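2'-deoxycytidine 5'-triphosphate deaminase (Agrobacterium tumefaciens, PDB 2R9Q) probably catalyses the hydrolytic deamination of dCTP to dUTP and ammonia, a step that supplies precursor for thymidylate synthesis. Local coordinates at residues I202-D207 with S265-H270; G249-I254 with L326-I331. One frame throughout, in Å; residues are numbered along the deposited sequence.

In the fold
Both contacts lie in the C-terminal dUTPase-like domain, their centres about 14 Å apart. Contact 1 is largely buried. It joins the end of strand 202-205 to the corner of strand 261-269, mainly through side-chain polar groups around one serine. Contact 2 is nearer the surface. It is a short antiparallel ladder between strands 252-255 and 324-327, held by backbone bonds, and it borders the second subunit. The turn after E327 links the two: I206 O and I206 N probably hydrogen-bond to G329 N and Q330 O, each at 2.9 Å. R266 of contact 1 also packs against H328 of contact 2.

Contact 1. Residues I202-D207 with S265-H270; sequences IALSID and SREAVH
S205 OG is gripped by two side chains of the 265-270 segment. It donates to E267 OE2 at 2.5 Å, a short bond, and accepts from R266. R266 meets it side-on: NE lies 2.9 Å from S205 OG and NH2 3.2 Å from the same atom. The hydroxyl lies at the edge of the guanidinium, close to its plane. A chi1 of 60° turns S205 OG to the side where E267 OE2 and the R266 guanidinium lie.

The other carboxylate oxygen takes the backbone of the same residue. S205 N donates to E267 OE1 at 2.8 Å, nearly straight at 171°. Both oxygens are met on their syn sides. The E267 chain bends at chi2 (82°), which folds the carboxylate back to S205. L204 CD2 packs on E267 CB at 4.0 Å.

R266 N donates to S205 O at 2.8 Å. This bond joins the residues next to I206 and S265, the pair that forms the single backbone bridge. R266 CG lies against D207 CB at 3.5 Å, with the two side chains nearly perpendicular. The D207 carboxylate turns elsewhere, to K209 N and R312. Farther along, I202 CD1 touches V269 CG2, and V269 also packs on L335 and Y337.

The contact ties strand 202-205 of one sheet to the corner at R266 and E267 in strand 261-269 of another. S205 is held by backbone and side chain alike. The nearby guanidinium probably helps stabilise the negative charge of E267.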
ATOM      1  N   ILE B 202       5.121 -27.772 -23.756  1.00 82.38           N
ATOM      2  CA  ILE B 202       6.111 -28.231 -22.760  1.00 81.05           C
ATOM      3  C   ILE B 202       6.047 -27.395 -21.460  1.00 78.72           C
ATOM      4  O   ILE B 202       5.901 -26.188 -21.503  1.00 78.55           O
ATOM      5  CB  ILE B 202       7.563 -28.402 -23.357  1.00 81.44           C
ATOM      6  CG1 ILE B 202       8.462 -27.168 -23.161  1.00 82.93           C
ATOM      7  CG2 ILE B 202       7.515 -28.819 -24.846  1.00 80.57           C
ATOM      8  CD1 ILE B 202       9.418 -27.296 -21.996  1.00 83.53           C
ATOM      9  N   ALA B 203       6.111 -28.062 -20.310  1.00 76.07           N
ATOM     10  CA  ALA B 203       5.914 -27.419 -19.012  1.00 74.31           C
ATOM     11  C   ALA B 203       7.222 -26.883 -18.434  1.00 72.08           C
ATOM     12  O   ALA B 203       8.279 -27.491 -18.556  1.00 71.34           O
ATOM     13  CB  ALA B 203       5.221 -28.372 -18.015  1.00 73.99           C
ATOM     14  N   LEU B 204       7.137 -25.712 -17.830  1.00 70.31           N
ATOM     15  CA  LEU B 204       8.289 -25.060 -17.246  1.00 69.49           C
ATOM     16  C   LEU B 204       8.135 -25.006 -15.729  1.00 68.20           C
ATOM     17  O   LEU B 204       7.100 -24.611 -15.209  1.00 67.66           O
ATOM     18  CB  LEU B 204       8.495 -23.666 -17.865  1.00 69.84           C
ATOM     19  CG  LEU B 204       8.911 -23.661 -19.363  1.00 70.52           C
ATOM     20  CD1 LEU B 204       8.733 -22.320 -20.017  1.00 69.02           C
ATOM     21  CD2 LEU B 204      10.308 -24.147 -19.586  1.00 67.39           C
ATOM     22  N   SER B 205       9.172 -25.424 -15.024  1.00 66.98           N
ATOM     23  CA  SER B 205       9.151 -25.439 -13.581  1.00 66.30           C
ATOM     24  C   SER B 205      10.235 -24.509 -13.028  1.00 65.25           C
ATOM     25  O   SER B 205      11.169 -24.153 -13.723  1.00 63.19           O
ATOM     26  CB  SER B 205       9.306 -26.872 -13.053  1.00 66.36           C
ATOM     27  OG  SER B 205      10.522 -27.430 -13.477  1.00 64.67           O
ATOM     28  N   ILE B 206      10.072 -24.124 -11.763  1.00 64.44           N
ATOM     29  CA  ILE B 206      10.905 -23.094 -11.162  1.00 63.74           C
ATOM     30  C   ILE B 206      12.141 -23.666 -10.471  1.00 63.28           C
ATOM     31  O   ILE B 206      12.050 -24.633  -9.742  1.00 62.19           O
ATOM     32  CB  ILE B 206      10.069 -22.161 -10.200  1.00 63.41           C
ATOM     33  CG1 ILE B 206      10.718 -20.779 -10.109  1.00 62.49           C
ATOM     34  CG2 ILE B 206       9.851 -22.793  -8.847  1.00 60.91           C
ATOM     35  CD1 ILE B 206      10.380 -19.896 -11.314  1.00 64.06           C
ATOM     36  N   ASP B 207      13.292 -23.050 -10.714  1.00 63.47           N
ATOM     37  CA  ASP B 207      14.526 -23.418 -10.059  1.00 64.05           C
ATOM     38  C   ASP B 207      14.802 -22.496  -8.889  1.00 64.81           C
ATOM     39  O   ASP B 207      15.172 -21.336  -9.076  1.00 64.78           O
ATOM     40  CB  ASP B 207      15.686 -23.334 -11.028  1.00 64.04           C
ATOM     41  CG  ASP B 207      16.905 -24.092 -10.545  1.00 64.46           C
ATOM     42  OD1 ASP B 207      17.197 -24.127  -9.314  1.00 63.16           O
ATOM     43  OD2 ASP B 207      17.573 -24.677 -11.422  1.00 64.73           O
ATOM     44  N   SER B 265      13.613 -20.729 -14.795  1.00 61.10           N
ATOM     45  CA  SER B 265      13.181 -22.098 -15.037  1.00 62.19           C
ATOM     46  C   SER B 265      14.275 -23.150 -14.780  1.00 63.12           C
ATOM     47  O   SER B 265      15.449 -22.907 -15.027  1.00 62.46           O
ATOM     48  CB  SER B 265      12.647 -22.236 -16.474  1.00 62.48           C
ATOM     49  OG  SER B 265      13.669 -22.307 -17.447  1.00 60.44           O
ATOM     50  N   ARG B 266      13.879 -24.323 -14.298  1.00 64.26           N
ATOM     51  CA  ARG B 266      14.811 -25.457 -14.214  1.00 65.88           C
ATOM     52  C   ARG B 266      15.163 -25.956 -15.614  1.00 66.12           C
ATOM     53  O   ARG B 266      16.324 -26.245 -15.896  1.00 66.39           O
ATOM     54  CB  ARG B 266      14.224 -26.613 -13.413  1.00 66.14           C
ATOM     55  CG  ARG B 266      14.006 -26.319 -11.953  1.00 68.39           C
ATOM     56  CD  ARG B 266      13.774 -27.592 -11.166  1.00 70.70           C
ATOM     57  NE  ARG B 266      12.746 -28.370 -11.816  1.00 71.53           N
ATOM     58  CZ  ARG B 266      12.723 -29.693 -11.911  1.00 72.76           C
ATOM     59  NH1 ARG B 266      13.686 -30.462 -11.392  1.00 74.27           N
ATOM     60  NH2 ARG B 266      11.719 -30.251 -12.553  1.00 72.43           N
ATOM     61  N   GLU B 267      14.163 -26.025 -16.493  1.00 66.02           N
ATOM     62  CA  GLU B 267      14.368 -26.501 -17.855  1.00 66.23           C
ATOM     63  C   GLU B 267      15.165 -25.538 -18.741  1.00 65.88           C
ATOM     64  O   GLU B 267      14.887 -24.340 -18.800  1.00 65.13           O
ATOM     65  CB  GLU B 267      13.046 -26.844 -18.524  1.00 66.62           C
ATOM     66  CG  GLU B 267      12.248 -27.875 -17.783  1.00 67.24           C
ATOM     67  CD  GLU B 267      11.437 -27.311 -16.641  1.00 69.12           C
ATOM     68  OE1 GLU B 267      11.396 -26.062 -16.513  1.00 70.19           O
ATOM     69  OE2 GLU B 267      10.835 -28.118 -15.876  1.00 70.22           O
ATOM     70  N   ALA B 268      16.190 -26.097 -19.390  1.00 65.70           N
ATOM     71  CA  ALA B 268      16.919 -25.460 -20.475  1.00 64.62           C
ATOM     72  C   ALA B 268      16.137 -25.809 -21.749  1.00 64.10           C
ATOM     73  O   ALA B 268      16.034 -26.975 -22.111  1.00 63.27           O
ATOM     74  CB  ALA B 268      18.349 -25.981 -20.541  1.00 63.44           C
ATOM     75  N   VAL B 269      15.596 -24.796 -22.416  1.00 63.88           N
ATOM     76  CA  VAL B 269      14.671 -24.977 -23.535  1.00 64.45           C
ATOM     77  C   VAL B 269      15.248 -24.498 -24.902  1.00 64.69           C
ATOM     78  O   VAL B 269      16.100 -23.615 -24.966  1.00 64.31           O
ATOM     79  CB  VAL B 269      13.231 -24.375 -23.159  1.00 64.72           C
ATOM     80  CG1 VAL B 269      13.141 -22.831 -23.276  1.00 62.51           C
ATOM     81  CG2 VAL B 269      12.162 -25.027 -23.981  1.00 66.55           C
ATOM     82  N   HIS B 270      14.806 -25.127 -25.989  1.00 65.44           N
ATOM     83  CA  HIS B 270      15.243 -24.801 -27.356  1.00 65.88           C
ATOM     84  C   HIS B 270      14.008 -24.698 -28.274  1.00 66.00           C
ATOM     85  O   HIS B 270      13.081 -25.511 -28.192  1.00 64.96           O
ATOM     86  CB  HIS B 270      16.262 -25.844 -27.820  1.00 66.18           C
ATOM     87  CG  HIS B 270      16.569 -25.857 -29.294  1.00 67.06           C
ATOM     88  ND1 HIS B 270      17.059 -24.758 -29.974  1.00 69.65           N
ATOM     89  CD2 HIS B 270      16.525 -26.862 -30.200  1.00 65.58           C
ATOM     90  CE1 HIS B 270      17.279 -25.082 -31.236  1.00 68.13           C
ATOM     91  NE2 HIS B 270      16.971 -26.357 -31.392  1.00 68.15           N
TER

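Contact 2. Residues G249-I254 with L326-I331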
ATOM      1  N   GLY B 249      17.840 -21.525   3.045  1.00 82.21           N
ATOM      2  CA  GLY B 249      17.323 -22.686   3.790  1.00 82.54           C
ATOM      3  C   GLY B 249      16.826 -23.796   2.889  1.00 82.03           C
ATOM      4  O   GLY B 249      17.618 -24.425   2.180  1.00 82.14           O
ATOM      5  N   ARG B 250      15.517 -24.051   2.936  1.00 81.11           N
ATOM      6  CA  ARG B 250      14.862 -24.985   1.998  1.00 80.23           C
ATOM      7  C   ARG B 250      14.734 -24.309   0.618  1.00 78.84           C
ATOM      8  O   ARG B 250      14.845 -23.079   0.513  1.00 78.57           O
ATOM      9  CB  ARG B 250      13.483 -25.426   2.528  1.00 80.34           C
ATOM     10  N   ALA B 251      14.527 -25.112  -0.430  1.00 76.77           N
ATOM     11  CA  ALA B 251      14.395 -24.595  -1.794  1.00 74.88           C
ATOM     12  C   ALA B 251      12.980 -24.042  -2.024  1.00 73.22           C
ATOM     13  O   ALA B 251      12.109 -24.716  -2.584  1.00 71.79           O
ATOM     14  CB  ALA B 251      14.731 -25.678  -2.803  1.00 74.77           C
ATOM     15  N   GLU B 252      12.765 -22.816  -1.553  1.00 71.52           N
ATOM     16  CA  GLU B 252      11.459 -22.180  -1.582  1.00 70.69           C
ATOM     17  C   GLU B 252      11.549 -20.670  -1.330  1.00 69.16           C
ATOM     18  O   GLU B 252      12.492 -20.193  -0.729  1.00 66.82           O
ATOM     19  CB  GLU B 252      10.502 -22.836  -0.581  1.00 70.84           C
ATOM     20  CG  GLU B 252      10.715 -22.424   0.875  1.00 72.31           C
ATOM     21  CD  GLU B 252      10.374 -23.553   1.874  1.00 74.91           C
ATOM     22  OE1 GLU B 252       9.315 -24.253   1.736  1.00 72.67           O
ATOM     23  OE2 GLU B 252      11.199 -23.726   2.796  1.00 74.48           O
ATOM     24  N   LEU B 253      10.527 -19.950  -1.792  1.00 67.52           N
ATOM     25  CA  LEU B 253      10.503 -18.509  -1.751  1.00 66.67           C
ATOM     26  C   LEU B 253       9.109 -18.007  -1.462  1.00 65.74           C
ATOM     27  O   LEU B 253       8.199 -18.305  -2.200  1.00 64.66           O
ATOM     28  CB  LEU B 253      10.938 -17.971  -3.120  1.00 66.53           C
ATOM     29  CG  LEU B 253      11.012 -16.465  -3.291  1.00 65.44           C
ATOM     30  CD1 LEU B 253      12.063 -15.872  -2.330  1.00 62.31           C
ATOM     31  CD2 LEU B 253      11.285 -16.136  -4.783  1.00 66.23           C
ATOM     32  N   ILE B 254       8.954 -17.202  -0.418  1.00 65.66           N
ATOM     33  CA  ILE B 254       7.670 -16.558  -0.132  1.00 64.64           C
ATOM     34  C   ILE B 254       7.498 -15.378  -1.080  1.00 63.79           C
ATOM     35  O   ILE B 254       8.249 -14.412  -1.052  1.00 62.86           O
ATOM     36  CB  ILE B 254       7.512 -16.152   1.367  1.00 64.86           C
ATOM     37  CG1 ILE B 254       7.456 -17.430   2.235  1.00 65.79           C
ATOM     38  CG2 ILE B 254       6.270 -15.255   1.587  1.00 61.20           C
ATOM     39  CD1 ILE B 254       7.495 -17.182   3.723  1.00 65.16           C
ATOM     40  N   LEU B 326       6.358 -20.460  -2.830  1.00 61.09           N
ATOM     41  CA  LEU B 326       6.680 -21.093  -4.080  1.00 61.83           C
ATOM     42  C   LEU B 326       7.837 -22.043  -3.830  1.00 61.80           C
ATOM     43  O   LEU B 326       8.827 -21.683  -3.220  1.00 60.63           O
ATOM     44  CB  LEU B 326       7.035 -20.060  -5.157  1.00 61.81           C
ATOM     45  CG  LEU B 326       7.415 -20.551  -6.566  1.00 61.26           C
ATOM     46  CD1 LEU B 326       6.273 -21.207  -7.342  1.00 57.66           C
ATOM     47  CD2 LEU B 326       8.022 -19.372  -7.350  1.00 60.87           C
ATOM     48  N   GLU B 327       7.692 -23.259  -4.322  1.00 62.85           N
ATOM     49  CA  GLU B 327       8.660 -24.320  -4.045  1.00 64.82           C
ATOM     50  C   GLU B 327       9.320 -24.754  -5.348  1.00 64.49           C
ATOM     51  O   GLU B 327       8.674 -24.748  -6.412  1.00 64.04           O
ATOM     52  CB  GLU B 327       7.972 -25.517  -3.336  1.00 64.68           C
ATOM     53  CG  GLU B 327       7.433 -25.185  -1.950  1.00 65.03           C
ATOM     54  CD  GLU B 327       6.573 -26.294  -1.365  1.00 67.22           C
ATOM     55  OE1 GLU B 327       7.161 -27.366  -1.042  1.00 70.41           O
ATOM     56  OE2 GLU B 327       5.315 -26.096  -1.228  1.00 67.92           O
ATOM     57  N   HIS B 328      10.610 -25.084  -5.238  1.00 64.75           N
ATOM     58  CA  HIS B 328      11.427 -25.639  -6.325  1.00 64.75           C
ATOM     59  C   HIS B 328      10.734 -26.817  -7.045  1.00 64.57           C
ATOM     60  O   HIS B 328      10.091 -27.655  -6.409  1.00 64.30           O
ATOM     61  CB  HIS B 328      12.769 -26.101  -5.748  1.00 64.77           C
ATOM     62  CG  HIS B 328      13.702 -26.702  -6.763  1.00 64.95           C
ATOM     63  ND1 HIS B 328      14.598 -25.949  -7.493  1.00 65.03           N
ATOM     64  CD2 HIS B 328      13.874 -27.980  -7.167  1.00 64.87           C
ATOM     65  CE1 HIS B 328      15.287 -26.739  -8.298  1.00 66.21           C
ATOM     66  NE2 HIS B 328      14.861 -27.977  -8.121  1.00 65.29           N
ATOM     67  N   GLY B 329      10.856 -26.865  -8.367  1.00 64.67           N
ATOM     68  CA  GLY B 329      10.152 -27.860  -9.174  1.00 65.36           C
ATOM     69  C   GLY B 329       8.690 -27.559  -9.434  1.00 65.41           C
ATOM     70  O   GLY B 329       8.073 -28.215 -10.238  1.00 64.90           O
ATOM     71  N   GLN B 330       8.128 -26.558  -8.773  1.00 66.29           N
ATOM     72  CA  GLN B 330       6.751 -26.152  -9.047  1.00 66.75           C
ATOM     73  C   GLN B 330       6.611 -25.718 -10.506  1.00 66.80           C
ATOM     74  O   GLN B 330       7.382 -24.869 -10.986  1.00 66.14           O
ATOM     75  CB  GLN B 330       6.366 -25.018  -8.124  1.00 66.88           C
ATOM     76  CG  GLN B 330       5.068 -24.290  -8.443  1.00 67.31           C
ATOM     77  CD  GLN B 330       3.849 -25.125  -8.208  1.00 66.48           C
ATOM     78  OE1 GLN B 330       3.650 -25.644  -7.127  1.00 65.89           O
ATOM     79  NE2 GLN B 330       3.001 -25.227  -9.217  1.00 67.66           N
ATOM     80  N   ILE B 331       5.611 -26.287 -11.192  1.00 66.78           N
ATOM     81  CA  ILE B 331       5.237 -25.838 -12.540  1.00 66.93           C
ATOM     82  C   ILE B 331       4.589 -24.447 -12.572  1.00 66.73           C
ATOM     83  O   ILE B 331       3.650 -24.170 -11.828  1.00 66.43           O
ATOM     84  CB  ILE B 331       4.316 -26.844 -13.267  1.00 66.81           C
ATOM     85  CG1 ILE B 331       5.065 -28.172 -13.478  1.00 66.86           C
ATOM     86  CG2 ILE B 331       3.834 -26.259 -14.610  1.00 64.07           C
ATOM     87  CD1 ILE B 331       4.164 -29.347 -13.839  1.00 64.45           C
TER
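A two-stranded antiparallel ladder joins strand 252-255 to strand 324-327, at the surface of the chain beside the second subunit. L253 and L326 form its hydrogen-bonded pair. L253 N donates to L326 O at 2.8 Å, and L326 N returns a bond to L253 O at 2.9 Å. E252 and E327 are the neighbouring non-hydrogen-bonded pair, where E252 CB meets E327 CG at 4.1 Å.

At the other side of the E252–E327 pair, H328 N donates to A251 O at 3.1 Å. The bond is almost straight at the hydrogen, 175°, but the donor stands above the carbonyl plane. A251 is the centre of an inverse gamma turn, and its CB touches H328 CB at 3.6 Å. A chi1 of 180° carries the H328 ring away from residues 249-254, and ND1 bonds to L208 N. A type II turn from E327 to Q330 then leads towards strand 331-339.

The two faces differ. The leucine face packs on L263 of strand 261-269. The glutamate face meets the second subunit, where E327 forms a salt bridge with K69 of that subunit. This lysine probably offsets the charge of E327, with E252 also close by.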